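Side-chain contacts in PAN2-PAN3 deadenylation complex catalytic subunit pan2 (Neurospora crassa, PDB 4CZW), which probably trims the poly(A) tails of mRNAs as catalytic subunit of the Pan2-Pan3 deadenylase, represented here by its ubiquitin-protease-like and exonuclease domains: residues L53-V56 with M57-P61; V134-L137 with T138-L141; V567-T570 with S571-F574; Y615-Y618 with E619-A623. All coordinates share one frame; numbering follows the deposited sequence.

Contact 1 of 4, residues L53-V56 with M57-P61; sequences LLQV and MHYTP
Met57, deposited as selenomethionine, lies against Leu53 one turn earlier on helix 51-58. Its CB sits 3.5 Å from Leu53 O. The next atom, Met57 CG, comes to 3.2 Å from Leu53 O and also grazes Leu53 CD1. Met57 SE then slants across the Leu53 side chain, 3.9 Å from Leu53 CG. A bend at the last torsion (chi3 62°) turns CE away from Leu53. Beyond the two segments, Leu85 and Phe89 of helix 81-94 touch this side chain. On another side of the helix, Gln55 and Tyr59 run side by side. The amide and the ring are nearly coplanar, 10° apart, and Gln55 OE1 meets the ring edge 3.6 Å from Tyr59 CE2. The backbone oxygen Gln55 O also lies at that edge and accepts from Tyr59 N. Here the helix ends, for Tyr59 leaves helical geometry. Thr60 N donates to Met57 O, while Thr60 OG1 donates to Val56 O at 2.7 Å. The hydroxyl thus takes the place that the backbone N-H four residues on would fill in a continuing helix, and the carbonyl of buried Val56 keeps a hydrogen-bond donor.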
ATOM      1  N   LEU A  53      -2.041  -6.956  -5.959  1.00 32.94           N
ATOM      2  CA  LEU A  53      -2.087  -7.473  -4.597  1.00 32.12           C
ATOM      3  C   LEU A  53      -2.359  -6.357  -3.596  1.00 42.43           C
ATOM      4  O   LEU A  53      -3.137  -6.530  -2.658  1.00 47.19           O
ATOM      5  CB  LEU A  53      -0.780  -8.187  -4.249  1.00 40.96           C
ATOM      6  CG  LEU A  53      -0.663  -8.693  -2.810  1.00 38.87           C
ATOM      7  CD1 LEU A  53      -1.773  -9.681  -2.494  1.00 34.96           C
ATOM      8  CD2 LEU A  53       0.697  -9.322  -2.569  1.00 45.23           C
ATOM      9  N   LEU A  54      -1.713  -5.214  -3.803  1.00 42.00           N
ATOM     10  CA  LEU A  54      -1.886  -4.061  -2.926  1.00 40.74           C
ATOM     11  C   LEU A  54      -3.329  -3.565  -2.941  1.00 36.74           C
ATOM     12  O   LEU A  54      -3.864  -3.159  -1.910  1.00 34.92           O
ATOM     13  CB  LEU A  54      -0.935  -2.932  -3.333  1.00 35.93           C
ATOM     14  CG  LEU A  54       0.560  -3.197  -3.142  1.00 36.61           C
ATOM     15  CD1 LEU A  54       1.386  -2.040  -3.680  1.00 35.82           C
ATOM     16  CD2 LEU A  54       0.879  -3.449  -1.676  1.00 34.31           C
ATOM     17  N   GLN A  55      -3.952  -3.602  -4.116  1.00 34.82           N
ATOM     18  CA  GLN A  55      -5.342  -3.185  -4.263  1.00 36.95           C
ATOM     19  C   GLN A  55      -6.273  -4.111  -3.491  1.00 42.90           C
ATOM     20  O   GLN A  55      -7.122  -3.657  -2.725  1.00 38.18           O
ATOM     21  CB  GLN A  55      -5.747  -3.155  -5.739  1.00 36.58           C
ATOM     22  CG  GLN A  55      -5.038  -2.099  -6.574  1.00 34.56           C
ATOM     23  CD  GLN A  55      -5.599  -0.703  -6.368  1.00 41.49           C
ATOM     24  OE1 GLN A  55      -6.441  -0.479  -5.500  1.00 40.38           O
ATOM     25  NE2 GLN A  55      -5.132   0.244  -7.174  1.00 44.90           N
ATOM     26  N   VAL A  56      -6.103  -5.413  -3.704  1.00 43.83           N
ATOM     27  CA  VAL A  56      -6.936  -6.422  -3.059  1.00 39.10           C
ATOM     28  C   VAL A  56      -6.823  -6.347  -1.536  1.00 35.66           C
ATOM     29  O   VAL A  56      -7.823  -6.444  -0.825  1.00 39.43           O
ATOM     30  CB  VAL A  56      -6.559  -7.840  -3.536  1.00 31.59           C
ATOM     31  CG1 VAL A  56      -7.323  -8.886  -2.755  1.00 39.05           C
ATOM     32  CG2 VAL A  56      -6.833  -7.988  -5.024  1.00 34.64           C
HETATM   33  N   MSE A  57      -5.603  -6.157  -1.045  1.00 36.85           N
HETATM   34  CA  MSE A  57      -5.367  -6.037   0.390  1.00 38.45           C
HETATM   35  C   MSE A  57      -5.970  -4.756   0.958  1.00 42.46           C
HETATM   36  O   MSE A  57      -6.464  -4.742   2.086  1.00 46.41           O
HETATM   37  CB  MSE A  57      -3.868  -6.081   0.694  1.00 38.63           C
HETATM   38  CG  MSE A  57      -3.207  -7.418   0.413  1.00 41.04           C
HETATM   39 SE   MSE A  57      -1.309  -7.403   0.858  1.00 49.09          SE
HETATM   40  CE  MSE A  57      -1.454  -7.037   2.766  1.00 29.16           C
ATOM     41  N   HIS A  58      -5.925  -3.683   0.174  1.00 41.78           N
ATOM     42  CA  HIS A  58      -6.410  -2.378   0.620  1.00 44.49           C
ATOM     43  C   HIS A  58      -7.911  -2.379   0.886  1.00 42.86           C
ATOM     44  O   HIS A  58      -8.382  -1.740   1.828  1.00 42.01           O
ATOM     45  CB  HIS A  58      -6.074  -1.299  -0.411  1.00 40.17           C
ATOM     46  CG  HIS A  58      -6.704   0.027  -0.118  1.00 39.85           C
ATOM     47  ND1 HIS A  58      -7.771   0.519  -0.836  1.00 45.59           N
ATOM     48  CD2 HIS A  58      -6.424   0.959   0.825  1.00 45.17           C
ATOM     49  CE1 HIS A  58      -8.118   1.700  -0.354  1.00 42.54           C
ATOM     50  NE2 HIS A  58      -7.315   1.989   0.654  1.00 44.02           N
ATOM     51  N   TYR A  59      -8.659  -3.092   0.051  1.00 35.67           N
ATOM     52  CA  TYR A  59     -10.106  -3.160   0.207  1.00 41.01           C
ATOM     53  C   TYR A  59     -10.507  -4.352   1.066  1.00 43.93           C
ATOM     54  O   TYR A  59     -11.659  -4.784   1.056  1.00 45.83           O
ATOM     55  CB  TYR A  59     -10.788  -3.217  -1.159  1.00 41.84           C
ATOM     56  CG  TYR A  59     -10.637  -1.933  -1.944  1.00 48.25           C
ATOM     57  CD1 TYR A  59     -11.479  -0.853  -1.711  1.00 43.53           C
ATOM     58  CD2 TYR A  59      -9.645  -1.794  -2.905  1.00 47.31           C
ATOM     59  CE1 TYR A  59     -11.342   0.326  -2.419  1.00 45.88           C
ATOM     60  CE2 TYR A  59      -9.501  -0.618  -3.619  1.00 49.88           C
ATOM     61  CZ  TYR A  59     -10.352   0.438  -3.371  1.00 51.78           C
ATOM     62  OH  TYR A  59     -10.213   1.610  -4.078  1.00 52.79           O
ATOM     63  N   THR A  60      -9.535  -4.879   1.803  1.00 46.45           N
ATOM     64  CA  THR A  60      -9.792  -5.868   2.839  1.00 42.49           C
ATOM     65  C   THR A  60      -9.717  -5.164   4.189  1.00 36.98           C
ATOM     66  O   THR A  60      -8.625  -4.961   4.720  1.00 41.86           O
ATOM     67  CB  THR A  60      -8.785  -7.033   2.792  1.00 43.21           C
ATOM     68  OG1 THR A  60      -8.731  -7.570   1.464  1.00 45.74           O
ATOM     69  CG2 THR A  60      -9.188  -8.130   3.766  1.00 31.25           C
ATOM     70  N   PRO A  61     -10.883  -4.782   4.738  1.00 40.32           N
ATOM     71  CA  PRO A  61     -11.033  -3.952   5.941  1.00 35.66           C
ATOM     72  C   PRO A  61     -10.105  -4.334   7.093  1.00 44.75           C
ATOM     73  O   PRO A  61      -9.528  -3.452   7.728  1.00 49.05           O
ATOM     74  CB  PRO A  61     -12.494  -4.181   6.332  1.00 36.39           C
ATOM     75  CG  PRO A  61     -13.176  -4.425   5.036  1.00 39.84           C
ATOM     76  CD  PRO A  61     -12.190  -5.193   4.195  1.00 43.25           C
TER

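Contact 2 of 4, residues V134-L137 with T138-L141; sequences VKNL and TMFL
Leu137 and Leu141 stand side by side on helix 130-149 and point the same way. Leu137 CD1 rests 3.8 Å from Leu141 CG, and Leu137 CG lies 3.9 Å from Leu141 CD1. Each leucine therefore offers a methyl to the branch point of the other. Their first torsions differ: Leu137 has CG opposite its backbone N (chi1 -179°), while Leu141 has CG opposite its carbonyl carbon, and this brings the two branches together. With an alanine in place of Leu137, Leu141 would probably lose its neighbour along the helix, and a gap would open beside Leu109. Asn136 and Met139, a selenomethionine, meet at a slant instead. The Met139 chain bends at chi3, which carries CE back to 3.4 Å from Asn136 OD1. The other end of that amide, ND2, donates to Gly119 O. Both Thr138 N and Thr138 OG1 donate to Val134 O. The hydroxyl bond is modelled very short, and its exact length is doubtful. The N-H comes from above the carbonyl plane, 42° out of it. In the ubiquitin-protease-like domain, helix 51-58 reaches Val134, Leu137, Thr138 and Leu141 through Leu53. Leu137 and Phe140 touch Leu109 of helix 103-109, while on strand 385-394 Val134 packs on Val388 and Thr138 on Val389.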
ATOM      1  N   VAL A 134       3.779 -12.781  -7.429  1.00 40.16           N
ATOM      2  CA  VAL A 134       2.734 -12.282  -6.542  1.00 40.82           C
ATOM      3  C   VAL A 134       2.309 -13.358  -5.539  1.00 44.21           C
ATOM      4  O   VAL A 134       1.798 -13.047  -4.464  1.00 44.89           O
ATOM      5  CB  VAL A 134       1.505 -11.780  -7.339  1.00 38.78           C
ATOM      6  CG1 VAL A 134       0.728 -12.941  -7.937  1.00 36.70           C
ATOM      7  CG2 VAL A 134       0.603 -10.929  -6.457  1.00 36.75           C
ATOM      8  N   LYS A 135       2.532 -14.621  -5.893  1.00 44.51           N
ATOM      9  CA  LYS A 135       2.299 -15.725  -4.968  1.00 42.64           C
ATOM     10  C   LYS A 135       3.291 -15.655  -3.821  1.00 43.52           C
ATOM     11  O   LYS A 135       2.915 -15.723  -2.650  1.00 44.59           O
ATOM     12  CB  LYS A 135       2.419 -17.073  -5.677  1.00 51.24           C
ATOM     13  CG  LYS A 135       1.186 -17.486  -6.450  1.00 56.91           C
ATOM     14  CD  LYS A 135       1.433 -18.770  -7.220  1.00 63.30           C
ATOM     15  CE  LYS A 135       0.222 -19.154  -8.048  1.00 55.42           C
ATOM     16  NZ  LYS A 135       0.495 -20.354  -8.881  1.00 61.25           N
ATOM     17  N   ASN A 136       4.563 -15.521  -4.176  1.00 41.77           N
ATOM     18  CA  ASN A 136       5.633 -15.413  -3.198  1.00 47.69           C
ATOM     19  C   ASN A 136       5.481 -14.167  -2.337  1.00 40.48           C
ATOM     20  O   ASN A 136       5.692 -14.214  -1.126  1.00 51.35           O
ATOM     21  CB  ASN A 136       6.995 -15.407  -3.896  1.00 46.81           C
ATOM     22  CG  ASN A 136       7.292 -16.713  -4.605  1.00 49.43           C
ATOM     23  OD1 ASN A 136       6.815 -17.774  -4.201  1.00 42.34           O
ATOM     24  ND2 ASN A 136       8.085 -16.645  -5.668  1.00 46.58           N
ATOM     25  N   LEU A 137       5.105 -13.059  -2.967  1.00 43.77           N
ATOM     26  CA  LEU A 137       4.939 -11.796  -2.260  1.00 45.41           C
ATOM     27  C   LEU A 137       3.804 -11.866  -1.246  1.00 41.59           C
ATOM     28  O   LEU A 137       3.914 -11.327  -0.146  1.00 42.64           O
ATOM     29  CB  LEU A 137       4.683 -10.657  -3.246  1.00 44.29           C
ATOM     30  CG  LEU A 137       4.514  -9.276  -2.612  1.00 45.14           C
ATOM     31  CD1 LEU A 137       5.800  -8.834  -1.928  1.00 34.25           C
ATOM     32  CD2 LEU A 137       4.080  -8.266  -3.655  1.00 41.74           C
ATOM     33  N   THR A 138       2.717 -12.529  -1.626  1.00 39.93           N
ATOM     34  CA  THR A 138       1.571 -12.702  -0.742  1.00 39.80           C
ATOM     35  C   THR A 138       1.986 -13.440   0.527  1.00 47.42           C
ATOM     36  O   THR A 138       1.584 -13.076   1.631  1.00 43.06           O
ATOM     37  CB  THR A 138       0.432 -13.475  -1.434  1.00 38.85           C
ATOM     38  OG1 THR A 138       0.089 -12.825  -2.665  1.00 40.73           O
ATOM     39  CG2 THR A 138      -0.796 -13.537  -0.537  1.00 34.08           C
HETATM   40  N   MSE A 139       2.804 -14.472   0.358  1.00 50.68           N
HETATM   41  CA  MSE A 139       3.332 -15.225   1.489  1.00 48.03           C
HETATM   42  C   MSE A 139       4.388 -14.414   2.234  1.00 48.24           C
HETATM   43  O   MSE A 139       4.446 -14.435   3.465  1.00 48.73           O
HETATM   44  CB  MSE A 139       3.916 -16.559   1.019  1.00 48.31           C
HETATM   45  CG  MSE A 139       2.885 -17.508   0.424  1.00 55.20           C
HETATM   46 SE   MSE A 139       3.639 -19.217  -0.139  1.00 74.89          SE
HETATM   47  CE  MSE A 139       4.713 -18.615  -1.650  1.00 48.78           C
ATOM     48  N   PHE A 140       5.217 -13.697   1.480  1.00 40.67           N
ATOM     49  CA  PHE A 140       6.284 -12.886   2.058  1.00 43.46           C
ATOM     50  C   PHE A 140       5.727 -11.731   2.886  1.00 52.97           C
ATOM     51  O   PHE A 140       6.203 -11.463   3.988  1.00 49.15           O
ATOM     52  CB  PHE A 140       7.200 -12.347   0.956  1.00 49.37           C
ATOM     53  CG  PHE A 140       8.415 -11.627   1.470  1.00 51.52           C
ATOM     54  CD1 PHE A 140       9.523 -12.334   1.903  1.00 49.06           C
ATOM     55  CD2 PHE A 140       8.453 -10.242   1.508  1.00 50.69           C
ATOM     56  CE1 PHE A 140      10.644 -11.676   2.373  1.00 53.24           C
ATOM     57  CE2 PHE A 140       9.572  -9.578   1.976  1.00 52.84           C
ATOM     58  CZ  PHE A 140      10.669 -10.296   2.408  1.00 53.55           C
ATOM     59  N   LEU A 141       4.717 -11.052   2.349  1.00 50.32           N
ATOM     60  CA  LEU A 141       4.115  -9.912   3.033  1.00 47.19           C
ATOM     61  C   LEU A 141       3.388 -10.324   4.306  1.00 46.43           C
ATOM     62  O   LEU A 141       3.601  -9.732   5.363  1.00 50.38           O
ATOM     63  CB  LEU A 141       3.149  -9.174   2.102  1.00 50.46           C
ATOM     64  CG  LEU A 141       3.775  -8.131   1.175  1.00 45.75           C
ATOM     65  CD1 LEU A 141       2.705  -7.435   0.352  1.00 46.55           C
ATOM     66  CD2 LEU A 141       4.575  -7.123   1.982  1.00 48.70           C
TER

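Contact 3 of 4, residues V567-T570 with S571-F574; sequences VIDT and SIIF
Asp569 OD1 accepts two bonds from Ser571. The backbone Ser571 N donates to Asp569 OD1 at 2.9 Å, on the anti side and 20° out of the carboxylate plane. The hydroxyl Ser571 OG reaches Asp569 OD1 at 2.6 Å from well above that plane, on the same face as the N-H. Ser571 OG sits between its own N and carbonyl carbon (chi1 71°), which holds the hydroxyl close to the N-H it works beside. Asp569 is thus the N-cap of helix 570-573. Its backbone oxygen serves the first turn as well: Ile573 N donates to Asp569 O at 3.0 Å in the carbonyl plane, and Ile572 N adds a weak bond. Ile572 crosses Asp569 at about a right angle, with Ile572 CD1 3.7 Å from Asp569 CB. Ile573 CD1 reaches back to Ile568 CG2 at 4.1 Å. At the far end of the turn Phe574 N donates to Thr570 O at 3.2 Å, and the ring turns its edge to the same oxygen. This strand-to-helix turn belongs to the RNase H-like exonuclease domain, where strand 567-569 runs parallel to strand 545-548. The loop after strand 545-548 positions the cap: Gly550 N also donates to Asp569 OD1, Leu551 N donates to Asp569 OD2, and Thr570 OG1 is hydrogen-bonded to His549 ND1. Leu551 opens helix 551-558, which carries Asp554, a probable ligand of the catalytic metals.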
ATOM      1  N   VAL A 567      -3.654  21.958   0.718  1.00 39.78           N
ATOM      2  CA  VAL A 567      -2.603  22.411  -0.183  1.00 39.22           C
ATOM      3  C   VAL A 567      -2.762  23.882  -0.553  1.00 43.63           C
ATOM      4  O   VAL A 567      -3.776  24.283  -1.127  1.00 43.93           O
ATOM      5  CB  VAL A 567      -2.573  21.580  -1.481  1.00 37.34           C
ATOM      6  CG1 VAL A 567      -1.539  22.143  -2.446  1.00 38.44           C
ATOM      7  CG2 VAL A 567      -2.287  20.121  -1.172  1.00 41.42           C
ATOM      8  N   ILE A 568      -1.757  24.682  -0.216  1.00 43.97           N
ATOM      9  CA  ILE A 568      -1.703  26.072  -0.650  1.00 36.64           C
ATOM     10  C   ILE A 568      -0.546  26.241  -1.626  1.00 43.15           C
ATOM     11  O   ILE A 568       0.610  26.364  -1.221  1.00 47.68           O
ATOM     12  CB  ILE A 568      -1.535  27.040   0.535  1.00 36.18           C
ATOM     13  CG1 ILE A 568      -2.683  26.866   1.531  1.00 38.21           C
ATOM     14  CG2 ILE A 568      -1.477  28.478   0.044  1.00 34.70           C
ATOM     15  CD1 ILE A 568      -2.616  27.807   2.713  1.00 37.48           C
ATOM     16  N   ASP A 569      -0.861  26.234  -2.917  1.00 41.52           N
ATOM     17  CA  ASP A 569       0.164  26.280  -3.952  1.00 37.53           C
ATOM     18  C   ASP A 569       0.201  27.646  -4.632  1.00 45.32           C
ATOM     19  O   ASP A 569      -0.780  28.075  -5.239  1.00 44.65           O
ATOM     20  CB  ASP A 569      -0.078  25.176  -4.985  1.00 33.87           C
ATOM     21  CG  ASP A 569       1.164  24.843  -5.791  1.00 47.57           C
ATOM     22  OD1 ASP A 569       1.897  25.775  -6.185  1.00 49.83           O
ATOM     23  OD2 ASP A 569       1.410  23.642  -6.028  1.00 46.38           O
ATOM     24  N   THR A 570       1.344  28.317  -4.532  1.00 42.57           N
ATOM     25  CA  THR A 570       1.508  29.652  -5.096  1.00 48.01           C
ATOM     26  C   THR A 570       1.554  29.633  -6.623  1.00 42.75           C
ATOM     27  O   THR A 570       1.256  30.637  -7.269  1.00 49.35           O
ATOM     28  CB  THR A 570       2.787  30.331  -4.566  1.00 43.00           C
ATOM     29  OG1 THR A 570       3.921  29.500  -4.837  1.00 41.56           O
ATOM     30  CG2 THR A 570       2.683  30.563  -3.067  1.00 32.64           C
ATOM     31  N   SER A 571       1.929  28.492  -7.196  1.00 37.12           N
ATOM     32  CA  SER A 571       1.975  28.357  -8.648  1.00 41.85           C
ATOM     33  C   SER A 571       0.564  28.311  -9.219  1.00 47.47           C
ATOM     34  O   SER A 571       0.334  28.688 -10.366  1.00 50.24           O
ATOM     35  CB  SER A 571       2.747  27.100  -9.057  1.00 42.52           C
ATOM     36  OG  SER A 571       2.010  25.928  -8.755  1.00 42.60           O
ATOM     37  N   ILE A 572      -0.374  27.844  -8.402  1.00 49.89           N
ATOM     38  CA  ILE A 572      -1.778  27.768  -8.787  1.00 50.90           C
ATOM     39  C   ILE A 572      -2.478  29.095  -8.511  1.00 46.81           C
ATOM     40  O   ILE A 572      -3.311  29.548  -9.297  1.00 45.35           O
ATOM     41  CB  ILE A 572      -2.503  26.635  -8.031  1.00 46.44           C
ATOM     42  CG1 ILE A 572      -1.849  25.286  -8.339  1.00 49.15           C
ATOM     43  CG2 ILE A 572      -3.984  26.607  -8.379  1.00 29.92           C
ATOM     44  CD1 ILE A 572      -2.482  24.122  -7.609  1.00 52.99           C
ATOM     45  N   ILE A 573      -2.123  29.712  -7.388  1.00 47.63           N
ATOM     46  CA  ILE A 573      -2.708  30.981  -6.971  1.00 42.85           C
ATOM     47  C   ILE A 573      -2.507  32.082  -8.010  1.00 48.29           C
ATOM     48  O   ILE A 573      -3.459  32.759  -8.400  1.00 53.76           O
ATOM     49  CB  ILE A 573      -2.115  31.446  -5.627  1.00 44.05           C
ATOM     50  CG1 ILE A 573      -2.646  30.581  -4.482  1.00 40.20           C
ATOM     51  CG2 ILE A 573      -2.444  32.901  -5.372  1.00 50.42           C
ATOM     52  CD1 ILE A 573      -2.104  30.969  -3.123  1.00 42.93           C
ATOM     53  N   PHE A 574      -1.269  32.252  -8.463  1.00 53.14           N
ATOM     54  CA  PHE A 574      -0.949  33.317  -9.408  1.00 54.55           C
ATOM     55  C   PHE A 574      -1.087  32.868 -10.859  1.00 55.29           C
ATOM     56  O   PHE A 574      -0.172  33.041 -11.665  1.00 62.15           O
ATOM     57  CB  PHE A 574       0.462  33.847  -9.150  1.00 49.20           C
ATOM     58  CG  PHE A 574       0.586  34.628  -7.874  1.00 48.72           C
ATOM     59  CD1 PHE A 574       0.172  35.948  -7.813  1.00 46.20           C
ATOM     60  CD2 PHE A 574       1.109  34.041  -6.733  1.00 41.91           C
ATOM     61  CE1 PHE A 574       0.279  36.670  -6.640  1.00 44.72           C
ATOM     62  CE2 PHE A 574       1.219  34.758  -5.556  1.00 45.88           C
ATOM     63  CZ  PHE A 574       0.805  36.075  -5.510  1.00 45.98           C
TER

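Contact 4 of 4, residues Y615-Y618 with E619-A623; sequences YRKY and EEFMA
A salt bridge between residues three apart on helix 604-623 of the exonuclease part joins Arg616 to Glu619. Arg616 NH1 donates to Glu619 OE1 at 2.8 Å. The oxygen lies in the guanidinium plane, but the donor stands 42° out of the carboxylate plane. Arg616 has further partners: its NE pairs with Glu487, and NH2 donates to Gly482 O. Glu619 also covers the ring one turn back, with Glu619 CG over one face of Tyr615, 4.1 Å from the ring centroid. Replacing Glu619 by an alanine would probably leave Arg616 NH1 without this charge mate and strip the CH-pi cover from Tyr615. A second charge pair, Lys617 NZ to Glu620 OE1, is long at 3.7 Å. Tyr618 and Met622, a selenomethionine, repeat the CH-pi theme. Met622 CG lies over one face of Tyr618, 3.8 Å from the centroid. Bends at chi2 (-74°) and chi3 keep the end of the chain near the phenol. Met622 SE is 4.7 Å from the centroid of the Tyr618 ring and approaches it obliquely. Phe621 lays a ring face over Lys617 O. Phe627, on helix 627-634, meets Tyr618 edge to face. Salt bridges three residues apart and a Met-aromatic contact four apart are typical of side chains set one turn apart on an alpha-helix.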
ATOM      1  N   TYR A 615       2.758  34.144  -0.627  1.00 44.02           N
ATOM      2  CA  TYR A 615       1.387  33.932  -0.182  1.00 41.47           C
ATOM      3  C   TYR A 615       0.910  35.083   0.697  1.00 43.86           C
ATOM      4  O   TYR A 615      -0.261  35.461   0.653  1.00 48.21           O
ATOM      5  CB  TYR A 615       1.253  32.610   0.575  1.00 45.89           C
ATOM      6  CG  TYR A 615      -0.128  32.403   1.158  1.00 36.21           C
ATOM      7  CD1 TYR A 615      -1.201  32.065   0.344  1.00 30.76           C
ATOM      8  CD2 TYR A 615      -0.361  32.557   2.519  1.00 32.25           C
ATOM      9  CE1 TYR A 615      -2.467  31.882   0.869  1.00 38.36           C
ATOM     10  CE2 TYR A 615      -1.623  32.375   3.053  1.00 34.38           C
ATOM     11  CZ  TYR A 615      -2.672  32.037   2.223  1.00 35.99           C
ATOM     12  OH  TYR A 615      -3.931  31.855   2.749  1.00 43.53           O
ATOM     13  N   ARG A 616       1.818  35.631   1.498  1.00 40.83           N
ATOM     14  CA  ARG A 616       1.481  36.756   2.362  1.00 43.41           C
ATOM     15  C   ARG A 616       1.174  37.995   1.529  1.00 45.87           C
ATOM     16  O   ARG A 616       0.284  38.775   1.869  1.00 49.56           O
ATOM     17  CB  ARG A 616       2.614  37.042   3.350  1.00 47.00           C
ATOM     18  CG  ARG A 616       2.827  35.943   4.379  1.00 42.14           C
ATOM     19  CD  ARG A 616       1.515  35.553   5.045  1.00 49.90           C
ATOM     20  NE  ARG A 616       1.694  34.507   6.047  1.00 51.11           N
ATOM     21  CZ  ARG A 616       0.694  33.869   6.647  1.00 47.61           C
ATOM     22  NH1 ARG A 616      -0.563  34.166   6.342  1.00 41.27           N
ATOM     23  NH2 ARG A 616       0.949  32.930   7.548  1.00 40.43           N
ATOM     24  N   LYS A 617       1.910  38.168   0.435  1.00 37.73           N
ATOM     25  CA  LYS A 617       1.635  39.243  -0.511  1.00 42.88           C
ATOM     26  C   LYS A 617       0.269  39.044  -1.153  1.00 46.09           C
ATOM     27  O   LYS A 617      -0.467  40.003  -1.387  1.00 46.02           O
ATOM     28  CB  LYS A 617       2.720  39.309  -1.587  1.00 39.54           C
ATOM     29  CG  LYS A 617       4.018  39.942  -1.124  1.00 52.27           C
ATOM     30  CD  LYS A 617       3.802  41.393  -0.727  1.00 51.00           C
ATOM     31  CE  LYS A 617       5.099  42.046  -0.282  1.00 55.41           C
ATOM     32  NZ  LYS A 617       4.884  43.454   0.152  1.00 70.54           N
ATOM     33  N   TYR A 618      -0.061  37.788  -1.435  1.00 47.43           N
ATOM     34  CA  TYR A 618      -1.349  37.441  -2.020  1.00 37.21           C
ATOM     35  C   TYR A 618      -2.497  37.804  -1.085  1.00 40.29           C
ATOM     36  O   TYR A 618      -3.539  38.287  -1.528  1.00 43.26           O
ATOM     37  CB  TYR A 618      -1.393  35.950  -2.360  1.00 35.06           C
ATOM     38  CG  TYR A 618      -2.775  35.432  -2.685  1.00 35.22           C
ATOM     39  CD1 TYR A 618      -3.434  35.832  -3.839  1.00 44.48           C
ATOM     40  CD2 TYR A 618      -3.418  34.537  -1.839  1.00 33.72           C
ATOM     41  CE1 TYR A 618      -4.695  35.356  -4.143  1.00 47.91           C
ATOM     42  CE2 TYR A 618      -4.679  34.057  -2.133  1.00 41.31           C
ATOM     43  CZ  TYR A 618      -5.314  34.471  -3.285  1.00 50.63           C
ATOM     44  OH  TYR A 618      -6.571  33.995  -3.582  1.00 55.63           O
ATOM     45  N   GLU A 619      -2.301  37.572   0.209  1.00 40.63           N
ATOM     46  CA  GLU A 619      -3.303  37.925   1.207  1.00 42.87           C
ATOM     47  C   GLU A 619      -3.505  39.435   1.265  1.00 45.01           C
ATOM     48  O   GLU A 619      -4.625  39.914   1.442  1.00 43.37           O
ATOM     49  CB  GLU A 619      -2.906  37.394   2.585  1.00 43.26           C
ATOM     50  CG  GLU A 619      -3.002  35.885   2.726  1.00 44.98           C
ATOM     51  CD  GLU A 619      -2.856  35.423   4.162  1.00 50.66           C
ATOM     52  OE1 GLU A 619      -2.058  36.030   4.907  1.00 51.17           O
ATOM     53  OE2 GLU A 619      -3.546  34.458   4.551  1.00 50.30           O
ATOM     54  N   GLU A 620      -2.415  40.178   1.113  1.00 47.07           N
ATOM     55  CA  GLU A 620      -2.474  41.635   1.116  1.00 45.96           C
ATOM     56  C   GLU A 620      -3.215  42.155  -0.110  1.00 50.98           C
ATOM     57  O   GLU A 620      -4.017  43.084  -0.011  1.00 37.02           O
ATOM     58  CB  GLU A 620      -1.065  42.232   1.169  1.00 48.15           C
ATOM     59  CG  GLU A 620      -0.292  41.883   2.430  1.00 64.51           C
ATOM     60  CD  GLU A 620       1.127  42.418   2.408  1.00 67.33           C
ATOM     61  OE1 GLU A 620       1.440  43.236   1.517  1.00 65.66           O
ATOM     62  OE2 GLU A 620       1.929  42.020   3.280  1.00 55.68           O
ATOM     63  N   PHE A 621      -2.943  41.549  -1.262  1.00 36.03           N
ATOM     64  CA  PHE A 621      -3.555  41.965  -2.520  1.00 38.01           C
ATOM     65  C   PHE A 621      -5.059  41.706  -2.524  1.00 43.53           C
ATOM     66  O   PHE A 621      -5.835  42.518  -3.027  1.00 47.69           O
ATOM     67  CB  PHE A 621      -2.895  41.245  -3.700  1.00 42.02           C
ATOM     68  CG  PHE A 621      -1.437  41.564  -3.873  1.00 39.11           C
ATOM     69  CD1 PHE A 621      -0.893  42.717  -3.330  1.00 32.04           C
ATOM     70  CD2 PHE A 621      -0.608  40.709  -4.582  1.00 37.89           C
ATOM     71  CE1 PHE A 621       0.450  43.009  -3.487  1.00 31.51           C
ATOM     72  CE2 PHE A 621       0.734  40.996  -4.744  1.00 46.44           C
ATOM     73  CZ  PHE A 621       1.263  42.149  -4.196  1.00 46.54           C
HETATM   74  N   MSE A 622      -5.464  40.573  -1.961  1.00 37.89           N
HETATM   75  CA  MSE A 622      -6.878  40.220  -1.880  1.00 48.94           C
HETATM   76  C   MSE A 622      -7.617  41.126  -0.904  1.00 46.58           C
HETATM   77  O   MSE A 622      -8.779  41.470  -1.119  1.00 41.48           O
HETATM   78  CB  MSE A 622      -7.045  38.757  -1.459  1.00 42.04           C
HETATM   79  CG  MSE A 622      -6.559  37.752  -2.486  1.00 42.36           C
HETATM   80 SE   MSE A 622      -7.749  37.581  -4.022  1.00 53.77          SE
HETATM   81  CE  MSE A 622      -9.213  36.619  -3.167  1.00 43.90           C
ATOM     82  N   ALA A 623      -6.933  41.511   0.168  1.00 41.17           N
ATOM     83  CA  ALA A 623      -7.542  42.314   1.220  1.00 40.41           C
ATOM     84  C   ALA A 623      -7.814  43.746   0.767  1.00 49.35           C
ATOM     85  O   ALA A 623      -8.867  44.303   1.071  1.00 49.63           O
ATOM     86  CB  ALA A 623      -6.664  42.310   2.460  1.00 34.24           C
TER

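In the fold
The four contacts form two pairs. Contacts 1 and 2 belong to the ubiquitin-protease-like domain, their centres 13 Å apart. Leu53 joins them: its CD2 lies 3.7 Å from Leu137 CD2 and 3.6 Å from Thr138 OG1. The zinc ion held by His70, Cys75, Cys80 and Cys83 is about 12 Å from the side chain of Leu141. Contacts 3 and 4 lie in the exonuclease part and meet where Ile573 CG2 comes within 3.5 Å of Tyr618 CD1. Contact 3 is the nearer of these two to the probable catalytic metal site, with the Asp569 side chain about 7 Å from that of Asp554. Centres of contacts 1 and 3 are 34 Å apart.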